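Local coordinates for CRISPR/cas2 protein (Pyrococcus horikoshii OT3, PDB 6K2E) that probably takes part in CRISPR adaptation as a small Cas2-family nucleic-acid-binding protein, built here as a dimer of two ferredoxin-like subunits, at residues V8-N13 and N18-L23; F29-Q32 and F36-E39. All blocks are in the same frame, centred on the assembly; numbering follows the deposited sequence.

Contact 1: residues V8-N13 and N18-L23; sequences VVYDVN and NRVHKL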
ATOM      1  N   VAL A   8       3.820   3.814  -2.008  1.00 18.02           N
ATOM      2  CA  VAL A   8       2.767   4.711  -2.483  1.00 18.62           C
ATOM      3  C   VAL A   8       1.620   3.882  -3.043  1.00 18.94           C
ATOM      4  O   VAL A   8       1.824   3.062  -3.946  1.00 16.32           O
ATOM      5  CB  VAL A   8       3.284   5.705  -3.534  1.00 21.10           C
ATOM      6  CG1 VAL A   8       2.138   6.385  -4.234  1.00 17.71           C
ATOM      7  CG2 VAL A   8       4.182   6.735  -2.873  1.00 23.36           C
ATOM      8  N   VAL A   9       0.425   4.071  -2.488  1.00 17.71           N
ATOM      9  CA  VAL A   9      -0.798   3.479  -3.019  1.00 18.10           C
ATOM     10  C   VAL A   9      -1.718   4.618  -3.422  1.00 18.61           C
ATOM     11  O   VAL A   9      -2.057   5.461  -2.581  1.00 18.75           O
ATOM     12  CB  VAL A   9      -1.490   2.565  -1.994  1.00 15.19           C
ATOM     13  CG1 VAL A   9      -2.468   1.687  -2.683  1.00 13.14           C
ATOM     14  CG2 VAL A   9      -0.476   1.730  -1.211  1.00 14.64           C
ATOM     15  N   TYR A  10      -2.109   4.665  -4.700  1.00 15.45           N
ATOM     16  CA  TYR A  10      -3.015   5.719  -5.150  1.00 19.97           C
ATOM     17  C   TYR A  10      -4.397   5.174  -5.464  1.00 20.47           C
ATOM     18  O   TYR A  10      -4.575   4.011  -5.817  1.00 23.16           O
ATOM     19  CB  TYR A  10      -2.509   6.497  -6.377  1.00 20.31           C
ATOM     20  CG  TYR A  10      -2.429   5.732  -7.678  1.00 18.77           C
ATOM     21  CD1 TYR A  10      -3.455   5.774  -8.609  1.00 22.34           C
ATOM     22  CD2 TYR A  10      -1.306   5.005  -7.987  1.00 20.02           C
ATOM     23  CE1 TYR A  10      -3.358   5.071  -9.799  1.00 25.39           C
ATOM     24  CE2 TYR A  10      -1.197   4.334  -9.157  1.00 21.12           C
ATOM     25  CZ  TYR A  10      -2.217   4.354 -10.060  1.00 23.04           C
ATOM     26  OH  TYR A  10      -2.072   3.651 -11.236  1.00 32.93           O
ATOM     27  N   ASP A  11      -5.370   6.039  -5.306  1.00 20.12           N
ATOM     28  CA  ASP A  11      -6.746   5.756  -5.662  1.00 17.27           C
ATOM     29  C   ASP A  11      -7.282   7.054  -6.263  1.00 21.45           C
ATOM     30  O   ASP A  11      -7.583   8.003  -5.537  1.00 21.77           O
ATOM     31  CB  ASP A  11      -7.523   5.289  -4.457  1.00 21.74           C
ATOM     32  CG  ASP A  11      -8.936   4.960  -4.791  1.00 30.51           C
ATOM     33  OD1 ASP A  11      -9.147   3.912  -5.437  1.00 28.58           O
ATOM     34  OD2 ASP A  11      -9.828   5.758  -4.415  1.00 34.30           O
ATOM     35  N   VAL A  12      -7.226   7.156  -7.590  1.00 22.36           N
ATOM     36  CA  VAL A  12      -7.621   8.356  -8.309  1.00 21.20           C
ATOM     37  C   VAL A  12      -8.640   7.961  -9.365  1.00 25.75           C
ATOM     38  O   VAL A  12      -8.736   6.797  -9.762  1.00 23.79           O
ATOM     39  CB  VAL A  12      -6.437   9.136  -8.940  1.00 23.79           C
ATOM     40  CG1 VAL A  12      -5.351   9.407  -7.910  1.00 24.66           C
ATOM     41  CG2 VAL A  12      -5.875   8.445 -10.159  1.00 23.38           C
ATOM     42  N   ASN A  13      -9.418   8.957  -9.801  1.00 26.52           N
ATOM     43  CA  ASN A  13     -10.394   8.791 -10.874  1.00 24.84           C
ATOM     44  C   ASN A  13      -9.723   8.349 -12.180  1.00 27.48           C
ATOM     45  O   ASN A  13      -8.540   8.610 -12.419  1.00 29.87           O
ATOM     46  CB  ASN A  13     -11.128  10.117 -11.076  1.00 31.09           C
ATOM     47  CG  ASN A  13     -12.279  10.015 -12.040  1.00 34.09           C
ATOM     48  OD1 ASN A  13     -12.134  10.281 -13.244  1.00 28.54           O
ATOM     49  ND2 ASN A  13     -13.428   9.608 -11.524  1.00 35.36           N
ATOM     50  N   ASN A  18      -3.600   7.946 -15.646  1.00 25.68           N
ATOM     51  CA  ASN A  18      -2.360   7.925 -16.396  1.00 26.68           C
ATOM     52  C   ASN A  18      -1.392   9.011 -15.959  1.00 28.41           C
ATOM     53  O   ASN A  18      -0.178   8.771 -15.923  1.00 24.27           O
ATOM     54  CB  ASN A  18      -2.650   8.077 -17.870  1.00 30.85           C
ATOM     55  CG  ASN A  18      -1.685   7.311 -18.696  1.00 43.31           C
ATOM     56  OD1 ASN A  18      -0.893   7.892 -19.445  1.00 42.27           O
ATOM     57  ND2 ASN A  18      -1.707   5.984 -18.542  1.00 45.02           N
ATOM     58  N   ARG A  19      -1.912  10.155 -15.518  1.00 26.85           N
ATOM     59  CA  ARG A  19      -1.031  11.210 -15.061  1.00 25.63           C
ATOM     60  C   ARG A  19      -0.405  10.861 -13.721  1.00 26.79           C
ATOM     61  O   ARG A  19       0.792  11.093 -13.535  1.00 27.48           O
ATOM     62  CB  ARG A  19      -1.813  12.517 -14.919  1.00 26.13           C
ATOM     63  CG  ARG A  19      -2.482  13.018 -16.172  1.00 34.00           C
ATOM     64  CD  ARG A  19      -3.315  14.266 -15.889  1.00 30.55           C
ATOM     65  NE  ARG A  19      -2.441  15.374 -15.522  1.00 42.56           N
ATOM     66  CZ  ARG A  19      -2.806  16.412 -14.770  1.00 49.09           C
ATOM     67  NH1 ARG A  19      -4.055  16.506 -14.296  1.00 41.75           N
ATOM     68  NH2 ARG A  19      -1.912  17.362 -14.500  1.00 44.83           N
ATOM     69  N   VAL A  20      -1.145  10.162 -12.854  1.00 24.84           N
ATOM     70  CA  VAL A  20      -0.592   9.741 -11.571  1.00 24.45           C
ATOM     71  C   VAL A  20       0.426   8.621 -11.772  1.00 24.36           C
ATOM     72  O   VAL A  20       1.509   8.642 -11.176  1.00 27.85           O
ATOM     73  CB  VAL A  20      -1.730   9.330 -10.607  1.00 25.49           C
ATOM     74  CG1 VAL A  20      -1.203   8.618  -9.379  1.00 23.47           C
ATOM     75  CG2 VAL A  20      -2.493  10.537 -10.149  1.00 20.74           C
ATOM     76  N   HIS A  21       0.142   7.685 -12.682  1.00 26.01           N
ATOM     77  CA  HIS A  21       1.035   6.547 -12.901  1.00 27.80           C
ATOM     78  C   HIS A  21       2.344   6.952 -13.578  1.00 27.33           C
ATOM     79  O   HIS A  21       3.416   6.473 -13.184  1.00 28.03           O
ATOM     80  CB  HIS A  21       0.316   5.474 -13.723  1.00 29.27           C
ATOM     81  CG  HIS A  21       1.105   4.212 -13.912  1.00 33.55           C
ATOM     82  ND1 HIS A  21       1.940   4.007 -14.998  1.00 33.71           N
ATOM     83  CD2 HIS A  21       1.170   3.080 -13.167  1.00 30.29           C
ATOM     84  CE1 HIS A  21       2.497   2.812 -14.901  1.00 39.73           C
ATOM     85  NE2 HIS A  21       2.052   2.231 -13.797  1.00 37.03           N
ATOM     86  N   LYS A  22       2.286   7.858 -14.566  1.00 30.78           N
ATOM     87  CA  LYS A  22       3.502   8.289 -15.260  1.00 27.95           C
ATOM     88  C   LYS A  22       4.393   9.108 -14.337  1.00 26.78           C
ATOM     89  O   LYS A  22       5.622   8.936 -14.333  1.00 27.72           O
ATOM     90  CB  LYS A  22       3.149   9.102 -16.513  1.00 26.28           C
ATOM     91  CG  LYS A  22       2.734   8.260 -17.716  1.00 33.41           C
ATOM     92  CD  LYS A  22       2.703   9.075 -19.006  1.00 42.72           C
ATOM     93  CE  LYS A  22       2.247   8.222 -20.201  1.00 51.45           C
ATOM     94  NZ  LYS A  22       2.844   6.851 -20.206  1.00 55.24           N
ATOM     95  N   LEU A  23       3.769   9.938 -13.495  1.00 25.32           N
ATOM     96  CA  LEU A  23       4.499  10.739 -12.524  1.00 25.56           C
ATOM     97  C   LEU A  23       5.189   9.862 -11.484  1.00 30.75           C
ATOM     98  O   LEU A  23       6.382  10.072 -11.192  1.00 32.98           O
ATOM     99  CB  LEU A  23       3.536  11.720 -11.860  1.00 23.75           C
ATOM    100  CG  LEU A  23       4.089  12.524 -10.695  1.00 32.42           C
ATOM    101  CD1 LEU A  23       5.250  13.403 -11.155  1.00 28.44           C
ATOM    102  CD2 LEU A  23       2.991  13.341 -10.002  1.00 26.73           C
TER
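V20 splits its two methyl groups between Y10 and V12, and by this fork the helix packs on the end of the strand and the loop that follows. V20 CG1 lies over one face of the Y10 ring, toward its rim, in a CH-pi contact 3.8 Å from the ring centroid. Y10 CG is the ring atom nearest to V20 CG1, at 3.6 Å. Chi1 of Y10 (67°), with CG lodged between its backbone N and carbonyl carbon, swings the ring toward V20, and chi2 near 95° turns a face to it. The other branch, V20 CG2, crosses to V12 CG1 at 3.8 Å. Here the packing is tight: V20 is buried, with I55 of helix 42-55 also against it, while L24 and V62 touch Y10. Farther along the ring the contact thins out. The phenol oxygen only skirts the imidazole, Y10 OH lying near the plane of H21 at its edge, 3.8 Å from H21 CD2, and both residues remain partly exposed. V12 is partly exposed as well, touching V17 and D60. No hydrogen bond links the two segments, so helix 17-27 meets strand 3-11 here through shape and apolar surface rather than through directional polar bonds.

Contact 2: residues F29-Q32 and F36-E39; sequences FWRQ and FEGE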
ATOM      1  N   PHE A  29       9.722   2.689  -8.283  1.00 25.92           N
ATOM      2  CA  PHE A  29       9.659   1.386  -8.930  1.00 29.58           C
ATOM      3  C   PHE A  29       8.215   0.924  -8.908  1.00 29.31           C
ATOM      4  O   PHE A  29       7.585   0.871  -7.851  1.00 32.70           O
ATOM      5  CB  PHE A  29      10.598   0.402  -8.208  1.00 27.99           C
ATOM      6  CG  PHE A  29      10.307  -1.069  -8.453  1.00 45.60           C
ATOM      7  CD1 PHE A  29       9.606  -1.832  -7.492  1.00 42.71           C
ATOM      8  CD2 PHE A  29      10.791  -1.719  -9.596  1.00 49.11           C
ATOM      9  CE1 PHE A  29       9.352  -3.200  -7.696  1.00 43.06           C
ATOM     10  CE2 PHE A  29      10.543  -3.096  -9.808  1.00 50.82           C
ATOM     11  CZ  PHE A  29       9.822  -3.831  -8.859  1.00 50.72           C
ATOM     12  N   TRP A  30       7.686   0.611 -10.072  1.00 33.12           N
ATOM     13  CA  TRP A  30       6.337   0.071 -10.164  1.00 28.75           C
ATOM     14  C   TRP A  30       6.312  -1.364  -9.661  1.00 30.51           C
ATOM     15  O   TRP A  30       6.913  -2.255 -10.274  1.00 34.41           O
ATOM     16  CB  TRP A  30       5.861   0.153 -11.604  1.00 31.14           C
ATOM     17  CG  TRP A  30       4.474  -0.207 -11.766  1.00 29.52           C
ATOM     18  CD1 TRP A  30       3.495  -0.127 -10.830  1.00 29.45           C
ATOM     19  CD2 TRP A  30       3.878  -0.711 -12.937  1.00 37.98           C
ATOM     20  NE1 TRP A  30       2.314  -0.549 -11.341  1.00 27.22           N
ATOM     21  CE2 TRP A  30       2.517  -0.914 -12.645  1.00 40.83           C
ATOM     22  CE3 TRP A  30       4.352  -1.006 -14.223  1.00 41.41           C
ATOM     23  CZ2 TRP A  30       1.627  -1.399 -13.589  1.00 43.62           C
ATOM     24  CZ3 TRP A  30       3.451  -1.496 -15.166  1.00 35.81           C
ATOM     25  CH2 TRP A  30       2.113  -1.685 -14.842  1.00 38.79           C
ATOM     26  N   ARG A  31       5.647  -1.582  -8.526  1.00 26.90           N
ATOM     27  CA  ARG A  31       5.508  -2.927  -7.977  1.00 29.41           C
ATOM     28  C   ARG A  31       4.406  -3.695  -8.691  1.00 30.34           C
ATOM     29  O   ARG A  31       4.666  -4.671  -9.403  1.00 30.85           O
ATOM     30  CB  ARG A  31       5.216  -2.842  -6.468  1.00 29.47           C
ATOM     31  CG  ARG A  31       4.755  -4.124  -5.774  1.00 22.54           C
ATOM     32  CD  ARG A  31       5.803  -5.199  -5.874  1.00 28.06           C
ATOM     33  NE  ARG A  31       6.932  -4.939  -4.997  1.00 25.90           N
ATOM     34  CZ  ARG A  31       8.034  -5.672  -4.978  1.00 26.32           C
ATOM     35  NH1 ARG A  31       8.153  -6.709  -5.798  1.00 25.47           N
ATOM     36  NH2 ARG A  31       9.007  -5.370  -4.131  1.00 28.46           N
ATOM     37  N   GLN A  32       3.174  -3.236  -8.528  1.00 28.35           N
ATOM     38  CA  GLN A  32       2.003  -3.820  -9.135  1.00 24.18           C
ATOM     39  C   GLN A  32       0.947  -2.720  -9.117  1.00 27.45           C
ATOM     40  O   GLN A  32       1.195  -1.655  -8.588  1.00 34.57           O
ATOM     41  CB  GLN A  32       1.585  -5.060  -8.339  1.00 33.25           C
ATOM     42  CG  GLN A  32       1.023  -6.146  -9.133  1.00 35.70           C
ATOM     43  CD  GLN A  32       0.973  -7.433  -8.381  1.00 33.47           C
ATOM     44  OE1 GLN A  32      -0.105  -7.967  -8.138  1.00 43.85           O
ATOM     45  NE2 GLN A  32       2.147  -7.949  -7.989  1.00 30.45           N
ATOM     46  N   PHE A  36       3.531   1.735  -5.869  1.00 21.43           N
ATOM     47  CA  PHE A  36       4.896   2.087  -6.229  1.00 22.42           C
ATOM     48  C   PHE A  36       5.771   2.109  -4.981  1.00 22.76           C
ATOM     49  O   PHE A  36       5.314   2.464  -3.888  1.00 24.92           O
ATOM     50  CB  PHE A  36       4.951   3.454  -6.892  1.00 24.41           C
ATOM     51  CG  PHE A  36       4.492   3.466  -8.317  1.00 27.37           C
ATOM     52  CD1 PHE A  36       3.138   3.501  -8.629  1.00 27.03           C
ATOM     53  CD2 PHE A  36       5.418   3.472  -9.350  1.00 27.77           C
ATOM     54  CE1 PHE A  36       2.724   3.519  -9.960  1.00 30.33           C
ATOM     55  CE2 PHE A  36       5.011   3.487 -10.668  1.00 28.00           C
ATOM     56  CZ  PHE A  36       3.676   3.506 -10.976  1.00 26.67           C
ATOM     57  N   GLU A  37       7.052   1.796  -5.142  1.00 22.57           N
ATOM     58  CA  GLU A  37       7.936   1.862  -3.986  1.00 23.47           C
ATOM     59  C   GLU A  37       9.356   2.185  -4.423  1.00 22.40           C
ATOM     60  O   GLU A  37       9.694   2.114  -5.604  1.00 21.20           O
ATOM     61  CB  GLU A  37       7.899   0.561  -3.169  1.00 24.00           C
ATOM     62  CG  GLU A  37       8.115  -0.697  -3.977  1.00 24.09           C
ATOM     63  CD  GLU A  37       7.995  -1.958  -3.148  1.00 24.52           C
ATOM     64  OE1 GLU A  37       8.701  -2.082  -2.128  1.00 26.35           O
ATOM     65  OE2 GLU A  37       7.208  -2.841  -3.532  1.00 25.16           O
ATOM     66  N   GLY A  38      10.171   2.577  -3.457  1.00 21.89           N
ATOM     67  CA  GLY A  38      11.580   2.809  -3.706  1.00 22.19           C
ATOM     68  C   GLY A  38      12.163   3.866  -2.788  1.00 24.25           C
ATOM     69  O   GLY A  38      11.466   4.521  -2.017  1.00 24.58           O
ATOM     70  N   GLU A  39      13.473   4.046  -2.931  1.00 25.24           N
ATOM     71  CA  GLU A  39      14.203   5.048  -2.173  1.00 25.37           C
ATOM     72  C   GLU A  39      14.002   6.433  -2.770  1.00 25.98           C
ATOM     73  O   GLU A  39      13.988   6.613  -3.988  1.00 28.43           O
ATOM     74  CB  GLU A  39      15.689   4.734  -2.193  1.00 33.95           C
ATOM     75  CG  GLU A  39      16.225   3.875  -1.087  1.00 42.14           C
ATOM     76  CD  GLU A  39      17.730   3.943  -1.073  1.00 50.52           C
ATOM     77  OE1 GLU A  39      18.387   2.913  -1.335  1.00 42.94           O
ATOM     78  OE2 GLU A  39      18.244   5.061  -0.844  1.00 51.21           O
TER
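F29 and E37 face each other as an antiparallel hydrogen-bonded pair, and their backbones are joined in both directions. F29 N donates to E37 O at 2.7 Å, and E37 N returns a bond to F29 O at 2.9 Å. The neighbouring pair, W30 with F36, is non-hydrogen-bonded and relies on its side chains.

Aromatic packing carries that second pair. The five-membered ring of W30 and the ring of F36 form an offset stack, centroids 4.6 Å apart and planes inclined by 22°. W30 CD1 sits over one face of the phenyl ring, toward its rim, while W30 CB reaches F36 CE2 at 3.6 Å.

Charge pairing lies on the opposite face of the sheet, the one carrying F29 and E37. R31, its chain bent at chi2 and chi3, brings NE to E37 OE2 at 2.6 Å in a salt bridge, approaching from the anti side and 35° out of the carboxylate plane. R31 NH2 adds a weak bond to the same E37 OE2, at 3.2 Å. That oxygen also bonds Y65 OH of the second subunit, and E37 OE1 bonds Y5 OH, so both oxygens of this buried carboxylate have partners. F29 turns an edge to the guanidinium, its CE1 above the centre of one face. Were R31 an alanine, the E37 carboxylate would probably lose its cationic mate, and the edge of F29 the flat group it packs on.

Near the turn, R31 and Q32 both face V35, a classic beta bulge. This bulged beta hairpin supplies the second and third strands of the ferredoxin-like fold that Cas2 proteins share, with strand 29-32 outermost within the chain.

Overall arrangement
Contact 1 closes before contact 2 opens, and the two centres lie about 12 Å apart. Helix 17-27 leads straight into strand 29-32, while strands 3-11 and 35-41 are neighbours in one antiparallel sheet, so helix and hairpin are tied to the same framework. V8 N, probably hydrogen-bonded to F36 O, links the contacts through the backbone. H21 joins them through side chains, meeting W30 and F36 edge-to-face. Both contacts also reach the second subunit: V9 packs on V9 of that chain, and R31 on its Y65. The first four elements of the ferredoxin-like fold, beta-alpha-beta-beta, thus contribute both to the core and to the dimer interface.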